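Local structure of nucleoporin NUP145N (Chaetomium thermophilum, 5HB6) at residues Thr66-Pro69 / Lys73-Pro76; Met19-Val24 / Ile48-Leu53; Gly2-Ser7 / Ile57-Pro62. The protein probably serves as a structural component and transport-factor docking site of the nuclear pore complex, and is represented here by its autoproteolytic domain. The protein carries 1 engineered substitution. All blocks are in the same frame, centred on the assembly; numbering follows the deposited sequence.

Contact 1: residues Thr66-Pro69 / Lys73-Pro76; sequences TVYP and KKPP
The chain leaves strand 64-67 at Y68, whose positive phi (66°) turns it out of the strand line, and it comes back alongside at K74, with the CA atoms of Y68 and K74 5.5 Å apart. Inside this short surface loop, P75 sets its CD and CG over one face of the Y68 ring: CD sits nearly above the ring centre, 3.4 Å from the centroid and 10° off the normal, a CH-pi contact. P75 CG leans toward the phenol end, 3.5 Å from Y68 CZ. The two side chains approach from opposite directions. The Y68 hydroxyl continues past the proline to the backbone N of L81, and that bond anchors the far end of the ring. K74 meets the root of the same side chain, its CG 3.5 Å from Y68 CB. This is the loop following the second strand of the 58-61/64-67 hairpin in the Nup98-type autopeptidase fold. K74 CG is anti to the backbone N (chi1 -176°), and the chain runs extended past Y68 CB before bending at its last torsion, which turns the ammonium group onto the strand end. There NZ donates to V67 O over 3.0 Å, approaching in the carbonyl plane. A weak second bond reaches Y68 O, and water 1 accepts from NZ at 2.7 Å while donating to Y68 O at 2.9 Å, so lysine, water and carbonyl form a small closed ring. NZ has another weak bond to the carbonyl of F137, probably the residue that precedes the self-cleavage site, as in related Nup98 domains; K74 thus stands between the end of strand 64-67 and the last modelled residues. V67, buried, also packs on L81 and F137.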
loop_
_atom_site.group_PDB
_atom_site.type_symbol
_atom_site.label_atom_id
_atom_site.label_comp_id
_atom_site.label_asym_id
_atom_site.label_seq_id
_atom_site.Cartn_x
_atom_site.Cartn_y
_atom_site.Cartn_z
ATOM N N THR A 66 0.912 6.025 2.958
ATOM C CA THR A 66 0.046 6.626 3.964
ATOM C C THR A 66 -1.388 6.517 3.470
ATOM O O THR A 66 -1.673 6.769 2.293
ATOM C CB THR A 66 0.389 8.142 4.187
ATOM O OG1 THR A 66 1.753 8.315 4.577
ATOM C CG2 THR A 66 -0.510 8.780 5.271
ATOM N N VAL A 67 -2.284 6.120 4.361
ATOM C CA VAL A 67 -3.708 6.083 4.057
ATOM C C VAL A 67 -4.431 6.871 5.142
ATOM O O VAL A 67 -4.290 6.555 6.325
ATOM C CB VAL A 67 -4.221 4.631 3.982
ATOM C CG1 VAL A 67 -5.701 4.590 3.614
ATOM C CG2 VAL A 67 -3.413 3.850 2.974
ATOM N N TYR A 68 -5.230 7.880 4.728
ATOM C CA TYR A 68 -5.946 8.814 5.601
ATOM C C TYR A 68 -4.977 9.692 6.381
ATOM O O TYR A 68 -4.765 9.472 7.580
ATOM C CB TYR A 68 -6.895 8.091 6.563
ATOM C CG TYR A 68 -8.031 7.354 5.878
ATOM C CD1 TYR A 68 -8.985 8.037 5.154
ATOM C CD2 TYR A 68 -8.127 5.976 5.953
ATOM C CE1 TYR A 68 -10.013 7.375 4.532
ATOM C CE2 TYR A 68 -9.141 5.300 5.325
ATOM C CZ TYR A 68 -10.081 5.992 4.606
ATOM O OH TYR A 68 -11.116 5.301 3.995
ATOM N N PRO A 69 -4.414 10.727 5.748
ATOM C CA PRO A 69 -3.436 11.581 6.436
ATOM C C PRO A 69 -4.046 12.549 7.441
ATOM O O PRO A 69 -3.300 13.096 8.260
ATOM C CB PRO A 69 -2.782 12.352 5.275
ATOM C CG PRO A 69 -3.883 12.471 4.279
ATOM C CD PRO A 69 -4.611 11.145 4.349
ATOM N N LYS A 73 -10.358 12.928 10.030
ATOM C CA LYS A 73 -11.172 12.358 8.964
ATOM C C LYS A 73 -10.608 11.006 8.565
ATOM O O LYS A 73 -10.272 10.784 7.398
ATOM C CB LYS A 73 -11.197 13.286 7.744
ATOM C CG LYS A 73 -11.928 14.604 7.967
ATOM C CD LYS A 73 -12.646 15.079 6.689
ATOM C CE LYS A 73 -12.023 16.349 6.101
ATOM N NZ LYS A 73 -11.979 16.338 4.608
ATOM N N LYS A 74 -10.498 10.106 9.539
ATOM C CA LYS A 74 -9.973 8.761 9.331
ATOM C C LYS A 74 -11.009 7.810 9.914
ATOM O O LYS A 74 -11.311 7.902 11.119
ATOM C CB LYS A 74 -8.643 8.642 10.074
ATOM C CG LYS A 74 -7.913 7.338 9.873
ATOM C CD LYS A 74 -6.656 7.320 10.717
ATOM C CE LYS A 74 -5.758 6.167 10.353
ATOM N NZ LYS A 74 -4.800 6.529 9.270
ATOM N N PRO A 75 -11.589 6.901 9.126
ATOM C CA PRO A 75 -12.652 6.019 9.660
ATOM C C PRO A 75 -12.111 4.978 10.620
ATOM O O PRO A 75 -10.896 4.743 10.681
ATOM C CB PRO A 75 -13.213 5.347 8.398
ATOM C CG PRO A 75 -12.111 5.388 7.437
ATOM C CD PRO A 75 -11.377 6.669 7.688
ATOM N N PRO A 76 -12.988 4.318 11.381
ATOM C CA PRO A 76 -12.529 3.269 12.292
ATOM C C PRO A 76 -11.940 2.085 11.537
ATOM O O PRO A 76 -12.173 1.890 10.344
ATOM C CB PRO A 76 -13.807 2.864 13.036
ATOM C CG PRO A 76 -14.906 3.221 12.114
ATOM C CD PRO A 76 -14.454 4.471 11.413
HETATM O O HOH W 1 -2.537 7.832 8.412
#

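Contact 2: residues Met19-Val24 / Ile48-Leu53; sequences MQRQRV and INLDDL. With SO4 (sulfate ion), chain D.
R21 and L50 reach toward each other from opposite directions, between helix 18-21 and a loop that folds into an Asx turn, where N49 OD1 accepts from the backbone N of D51. The arginine side chain, with CG anti to the backbone N (chi1 -175°), runs extended from CG to NE and brings its flat guanidinium up to I48 and L50 beside the turn. L50 CD1 lies over one face, 3.5 Å from R21 NH2. The edge of the group meets polar atoms instead: I48 O is near its plane, 3.1 Å from NH2, and a sulfate ion, probably from the crystallisation liquor, sits beside the two terminal nitrogens. NH2 donates to sulfate O1 over 2.8 Å, and NH1 reaches O2 in a weak bond of 3.3 Å. The third nitrogen, NE, binds the carbonyl of L45, which together with this two-pronged grip probably limits rotation of the group. R14 of helix 10-14 also bonds the sulfate and forms a salt bridge with D51, while I13 and R14 pack on both R21 and L50. Sulfate O1 takes a second bond from the loop: L50 N donates to it at 2.9 Å, almost straight at 178°.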
loop_
_atom_site.group_PDB
_atom_site.type_symbol
_atom_site.label_atom_id
_atom_site.label_comp_id
_atom_site.label_asym_id
_atom_site.label_seq_id
_atom_site.Cartn_x
_atom_site.Cartn_y
_atom_site.Cartn_z
ATOM N N MET A 19 -24.565 -2.813 -5.044
ATOM C CA MET A 19 -24.057 -3.876 -4.186
ATOM C C MET A 19 -22.576 -4.117 -4.429
ATOM O O MET A 19 -21.829 -4.380 -3.481
ATOM C CB MET A 19 -24.869 -5.152 -4.409
ATOM C CG MET A 19 -26.368 -4.963 -4.212
ATOM S SD MET A 19 -26.789 -4.165 -2.638
ATOM C CE MET A 19 -26.200 -5.392 -1.460
ATOM N N GLN A 20 -22.134 -4.013 -5.686
ATOM C CA GLN A 20 -20.742 -4.283 -6.032
ATOM C C GLN A 20 -19.796 -3.210 -5.490
ATOM O O GLN A 20 -18.719 -3.533 -4.981
ATOM C CB GLN A 20 -20.610 -4.378 -7.547
ATOM C CG GLN A 20 -21.240 -5.621 -8.137
ATOM C CD GLN A 20 -21.455 -5.522 -9.643
ATOM O OE1 GLN A 20 -21.517 -4.430 -10.215
ATOM N NE2 GLN A 20 -21.576 -6.672 -10.291
ATOM N N ARG A 21 -20.177 -1.933 -5.581
ATOM C CA ARG A 21 -19.272 -0.868 -5.163
ATOM C C ARG A 21 -19.042 -0.862 -3.655
ATOM O O ARG A 21 -18.048 -0.292 -3.193
ATOM C CB ARG A 21 -19.771 0.493 -5.661
ATOM C CG ARG A 21 -18.807 1.640 -5.369
ATOM C CD ARG A 21 -19.059 2.911 -6.195
ATOM N NE ARG A 21 -18.194 3.996 -5.719
ATOM C CZ ARG A 21 -17.966 5.140 -6.356
ATOM N NH1 ARG A 21 -18.524 5.380 -7.537
ATOM N NH2 ARG A 21 -17.167 6.045 -5.807
ATOM N N GLN A 22 -19.918 -1.508 -2.885
ATOM C CA GLN A 22 -19.742 -1.651 -1.444
ATOM C C GLN A 22 -18.785 -2.773 -1.069
ATOM O O GLN A 22 -18.470 -2.912 0.114
ATOM C CB GLN A 22 -21.099 -1.872 -0.761
ATOM C CG GLN A 22 -21.940 -0.611 -0.758
ATOM C CD GLN A 22 -23.263 -0.761 -0.051
ATOM O OE1 GLN A 22 -23.555 -1.792 0.550
ATOM N NE2 GLN A 22 -24.079 0.283 -0.123
ATOM N N ARG A 23 -18.323 -3.562 -2.031
ATOM C CA ARG A 23 -17.475 -4.715 -1.737
ATOM C C ARG A 23 -16.524 -4.956 -2.909
ATOM O O ARG A 23 -16.534 -6.002 -3.565
ATOM C CB ARG A 23 -18.341 -5.940 -1.456
ATOM C CG ARG A 23 -19.357 -6.198 -2.539
ATOM C CD ARG A 23 -20.196 -7.452 -2.303
ATOM N NE ARG A 23 -21.468 -7.387 -3.022
ATOM C CZ ARG A 23 -21.631 -7.607 -4.329
ATOM N NH1 ARG A 23 -20.598 -7.913 -5.099
ATOM N NH2 ARG A 23 -22.842 -7.522 -4.868
ATOM N N VAL A 24 -15.675 -3.973 -3.194
ATOM C CA VAL A 24 -14.720 -4.080 -4.292
ATOM C C VAL A 24 -13.580 -4.989 -3.843
ATOM O O VAL A 24 -12.912 -4.705 -2.844
ATOM C CB VAL A 24 -14.185 -2.695 -4.695
ATOM C CG1 VAL A 24 -13.161 -2.837 -5.807
ATOM C CG2 VAL A 24 -15.349 -1.799 -5.092
ATOM N N ILE A 48 -16.484 7.090 -1.287
ATOM C CA ILE A 48 -15.150 7.642 -1.480
ATOM C C ILE A 48 -15.120 8.355 -2.825
ATOM O O ILE A 48 -15.664 7.851 -3.815
ATOM C CB ILE A 48 -14.102 6.514 -1.412
ATOM C CG1 ILE A 48 -13.995 6.027 0.036
ATOM C CG2 ILE A 48 -12.756 6.990 -1.926
ATOM C CD1 ILE A 48 -13.224 4.749 0.213
ATOM N N ASN A 49 -14.497 9.535 -2.853
ATOM C CA ASN A 49 -14.381 10.337 -4.069
ATOM C C ASN A 49 -13.191 9.842 -4.875
ATOM O O ASN A 49 -12.037 10.169 -4.578
ATOM C CB ASN A 49 -14.211 11.807 -3.709
ATOM C CG ASN A 49 -14.129 12.717 -4.935
ATOM O OD1 ASN A 49 -14.162 12.256 -6.078
ATOM N ND2 ASN A 49 -14.031 14.023 -4.693
ATOM N N LEU A 50 -13.471 9.051 -5.907
ATOM C CA LEU A 50 -12.407 8.444 -6.691
ATOM C C LEU A 50 -11.620 9.466 -7.489
ATOM O O LEU A 50 -10.516 9.156 -7.943
ATOM C CB LEU A 50 -12.983 7.388 -7.627
ATOM C CG LEU A 50 -13.702 6.221 -6.969
ATOM C CD1 LEU A 50 -14.481 5.469 -8.029
ATOM C CD2 LEU A 50 -12.693 5.319 -6.309
ATOM N N ASP A 51 -12.156 10.671 -7.673
ATOM C CA ASP A 51 -11.437 11.734 -8.355
ATOM C C ASP A 51 -10.535 12.520 -7.420
ATOM O O ASP A 51 -9.796 13.395 -7.880
ATOM C CB ASP A 51 -12.420 12.690 -9.034
ATOM C CG ASP A 51 -12.863 12.197 -10.401
ATOM O OD1 ASP A 51 -12.039 11.567 -11.111
ATOM O OD2 ASP A 51 -14.034 12.429 -10.760
ATOM N N ASP A 52 -10.574 12.240 -6.123
ATOM C CA ASP A 52 -9.722 12.924 -5.168
ATOM C C ASP A 52 -9.230 11.899 -4.167
ATOM O O ASP A 52 -9.383 12.035 -2.952
ATOM C CB ASP A 52 -10.444 14.081 -4.491
ATOM C CG ASP A 52 -9.493 14.992 -3.753
ATOM O OD1 ASP A 52 -8.297 15.007 -4.123
ATOM O OD2 ASP A 52 -9.935 15.689 -2.810
ATOM N N LEU A 53 -8.626 10.844 -4.704
ATOM C CA LEU A 53 -8.051 9.759 -3.928
ATOM C C LEU A 53 -6.533 9.832 -3.919
ATOM O O LEU A 53 -5.911 9.865 -2.844
ATOM C CB LEU A 53 -8.507 8.426 -4.529
ATOM C CG LEU A 53 -8.329 7.162 -3.694
ATOM C CD1 LEU A 53 -9.401 6.129 -4.067
ATOM C CD2 LEU A 53 -6.951 6.592 -3.903
HETATM S S SO4 D . -16.725 9.287 -7.840
HETATM O O1 SO4 D . -16.277 8.603 -6.624
HETATM O O2 SO4 D . -17.435 8.328 -8.686
HETATM O O3 SO4 D . -15.562 9.862 -8.519
HETATM O O4 SO4 D . -17.629 10.374 -7.483
#

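Contact 3: residues Gly2-Ser7 / Ile57-Pro62; sequences GAYWMS and IVILEP
The hydroxyl of Y4 accepts the backbone N-H of L60 over 2.9 Å, in a bond that is almost straight at 175°. This side-chain-to-backbone bond spans two strands that are not paired with each other; their axes are 9.7 Å apart at closest approach, and their directions differ by 129°. Y4 bridges the distance with the full length of its phenol. CG stands anti to the carbonyl carbon (chi1 -82°), and from there the ring extends toward strand 58-61. Its CE1 packs on L60 CB at 3.9 Å and passes 3.7 Å from V58 O, so this carbon near the hydroxyl end lies close to the strand backbone. The hydroxyl oxygen also rests 3.4 Å from I59 CA, in touch with the residue just before the amide that it holds. Beside this, the ring of F54 meets that of Y4 with planes about 20° apart. R31 makes a second polar bridge, its side chain bonding both G2 O and L60 O. Strand 4-7 is the outermost strand on one side of the six-stranded antiparallel sheet, paired with 28-31, and the contact joins it to the separate 58-61/64-67 hairpin, whose V58 packs on V29 of strand 28-31.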
loop_
_atom_site.group_PDB
_atom_site.type_symbol
_atom_site.label_atom_id
_atom_site.label_comp_id
_atom_site.label_asym_id
_atom_site.label_seq_id
_atom_site.Cartn_x
_atom_site.Cartn_y
_atom_site.Cartn_z
ATOM N N GLY A 2 6.087 9.856 -10.490
ATOM C CA GLY A 2 5.497 8.767 -11.226
ATOM C C GLY A 2 4.005 8.878 -11.137
ATOM O O GLY A 2 3.457 9.513 -10.237
ATOM N N ALA A 3 3.345 8.254 -12.092
ATOM C CA ALA A 3 1.893 8.310 -12.179
ATOM C C ALA A 3 1.253 7.375 -11.159
ATOM O O ALA A 3 1.661 6.219 -11.009
ATOM C CB ALA A 3 1.460 7.887 -13.575
ATOM N N TYR A 4 0.232 7.877 -10.467
ATOM C CA TYR A 4 -0.648 7.035 -9.672
ATOM C C TYR A 4 -1.607 6.270 -10.574
ATOM O O TYR A 4 -1.950 6.716 -11.669
ATOM C CB TYR A 4 -1.505 7.889 -8.759
ATOM C CG TYR A 4 -0.936 8.393 -7.455
ATOM C CD1 TYR A 4 -1.089 7.651 -6.290
ATOM C CD2 TYR A 4 -0.324 9.652 -7.359
ATOM C CE1 TYR A 4 -0.650 8.127 -5.085
ATOM C CE2 TYR A 4 0.121 10.133 -6.141
ATOM C CZ TYR A 4 -0.058 9.371 -5.012
ATOM O OH TYR A 4 0.379 9.809 -3.787
ATOM N N TRP A 5 -2.069 5.120 -10.077
ATOM C CA TRP A 5 -3.104 4.349 -10.757
ATOM C C TRP A 5 -3.891 3.586 -9.700
ATOM O O TRP A 5 -3.437 3.408 -8.563
ATOM C CB TRP A 5 -2.504 3.402 -11.806
ATOM C CG TRP A 5 -1.407 2.564 -11.243
ATOM C CD1 TRP A 5 -0.062 2.864 -11.219
ATOM C CD2 TRP A 5 -1.550 1.319 -10.577
ATOM N NE1 TRP A 5 0.622 1.864 -10.594
ATOM C CE2 TRP A 5 -0.263 0.887 -10.212
ATOM C CE3 TRP A 5 -2.639 0.496 -10.300
ATOM C CZ2 TRP A 5 -0.033 -0.316 -9.539
ATOM C CZ3 TRP A 5 -2.418 -0.705 -9.641
ATOM C CH2 TRP A 5 -1.124 -1.100 -9.254
ATOM N N MET A 6 -5.067 3.108 -10.080
ATOM C CA MET A 6 -5.823 2.179 -9.244
ATOM C C MET A 6 -6.374 1.044 -10.098
ATOM O O MET A 6 -6.607 1.209 -11.296
ATOM C CB MET A 6 -6.951 2.877 -8.460
ATOM C CG MET A 6 -8.124 3.378 -9.296
ATOM S SD MET A 6 -9.440 4.247 -8.417
ATOM C CE MET A 6 -8.696 5.867 -8.236
ATOM N N SER A 7 -6.616 -0.082 -9.443
ATOM C CA SER A 7 -7.198 -1.257 -10.083
ATOM C C SER A 7 -8.156 -1.906 -9.096
ATOM O O SER A 7 -7.792 -2.099 -7.940
ATOM C CB SER A 7 -6.088 -2.247 -10.438
ATOM O OG SER A 7 -6.618 -3.364 -11.121
ATOM N N ILE A 57 -6.250 10.749 -0.172
ATOM C CA ILE A 57 -6.587 9.626 0.705
ATOM C C ILE A 57 -5.415 8.654 0.824
ATOM O O ILE A 57 -5.001 8.289 1.928
ATOM C CB ILE A 57 -7.858 8.911 0.181
ATOM C CG1 ILE A 57 -9.079 9.842 0.245
ATOM C CG2 ILE A 57 -8.133 7.652 0.983
ATOM C CD1 ILE A 57 -10.380 9.223 -0.270
ATOM N N VAL A 58 -4.879 8.224 -0.314
ATOM C CA VAL A 58 -3.731 7.329 -0.370
ATOM C C VAL A 58 -2.563 8.133 -0.916
ATOM O O VAL A 58 -2.622 8.637 -2.042
ATOM C CB VAL A 58 -4.016 6.084 -1.225
ATOM C CG1 VAL A 58 -2.787 5.173 -1.259
ATOM C CG2 VAL A 58 -5.262 5.350 -0.718
ATOM N N ILE A 59 -1.495 8.231 -0.128
ATOM C CA ILE A 59 -0.314 9.004 -0.511
ATOM C C ILE A 59 0.837 8.028 -0.635
ATOM O O ILE A 59 1.181 7.343 0.342
ATOM C CB ILE A 59 0.036 10.112 0.496
ATOM C CG1 ILE A 59 -1.111 11.108 0.611
ATOM C CG2 ILE A 59 1.251 10.868 0.030
ATOM C CD1 ILE A 59 -2.105 10.759 1.637
ATOM N N LEU A 60 1.442 7.995 -1.817
ATOM C CA LEU A 60 2.581 7.138 -2.115
ATOM C C LEU A 60 3.747 8.020 -2.527
ATOM O O LEU A 60 3.713 8.660 -3.571
ATOM C CB LEU A 60 2.216 6.150 -3.225
ATOM C CG LEU A 60 1.220 5.085 -2.779
ATOM C CD1 LEU A 60 0.693 4.285 -3.942
ATOM C CD2 LEU A 60 1.872 4.130 -1.801
ATOM N N GLU A 61 4.780 8.039 -1.708
ATOM C CA GLU A 61 6.054 8.644 -2.060
ATOM C C GLU A 61 7.129 7.619 -1.753
ATOM O O GLU A 61 6.866 6.641 -1.040
ATOM C CB GLU A 61 6.302 9.944 -1.275
ATOM C CG GLU A 61 5.244 11.011 -1.579
ATOM C CD GLU A 61 5.435 12.294 -0.795
ATOM O OE1 GLU A 61 6.150 12.266 0.229
ATOM O OE2 GLU A 61 4.860 13.321 -1.208
ATOM N N PRO A 62 8.336 7.774 -2.302
ATOM C CA PRO A 62 9.335 6.716 -2.130
ATOM C C PRO A 62 9.487 6.319 -0.674
ATOM O O PRO A 62 9.686 7.143 0.212
ATOM C CB PRO A 62 10.606 7.333 -2.712
ATOM C CG PRO A 62 10.095 8.238 -3.776
ATOM C CD PRO A 62 8.868 8.875 -3.132
#

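How the contacts relate
From the N terminus, strand 4-7 opens contact 3, and helix 18-21 then opens contact 2. Contact 2 closes at 48-53 and contact 3 only afterwards at 57-62, so contact 2 is nested within the larger loop. Contact 1 follows in series as a short local closure, 66-69 to 73-76. Contact 3 joins the edge of the large sheet to the small hairpin, contact 2 brings helix 18-21 to the loop leading into that hairpin, partly through the sulfate, and contact 1 lies where the chain leaves it. Backbone bonding of I59 with T66 and of I57 with Y68 couples contacts 3 and 1; a probable V58 N to L53 O bond and I48-I57 packing join contacts 2 and 3.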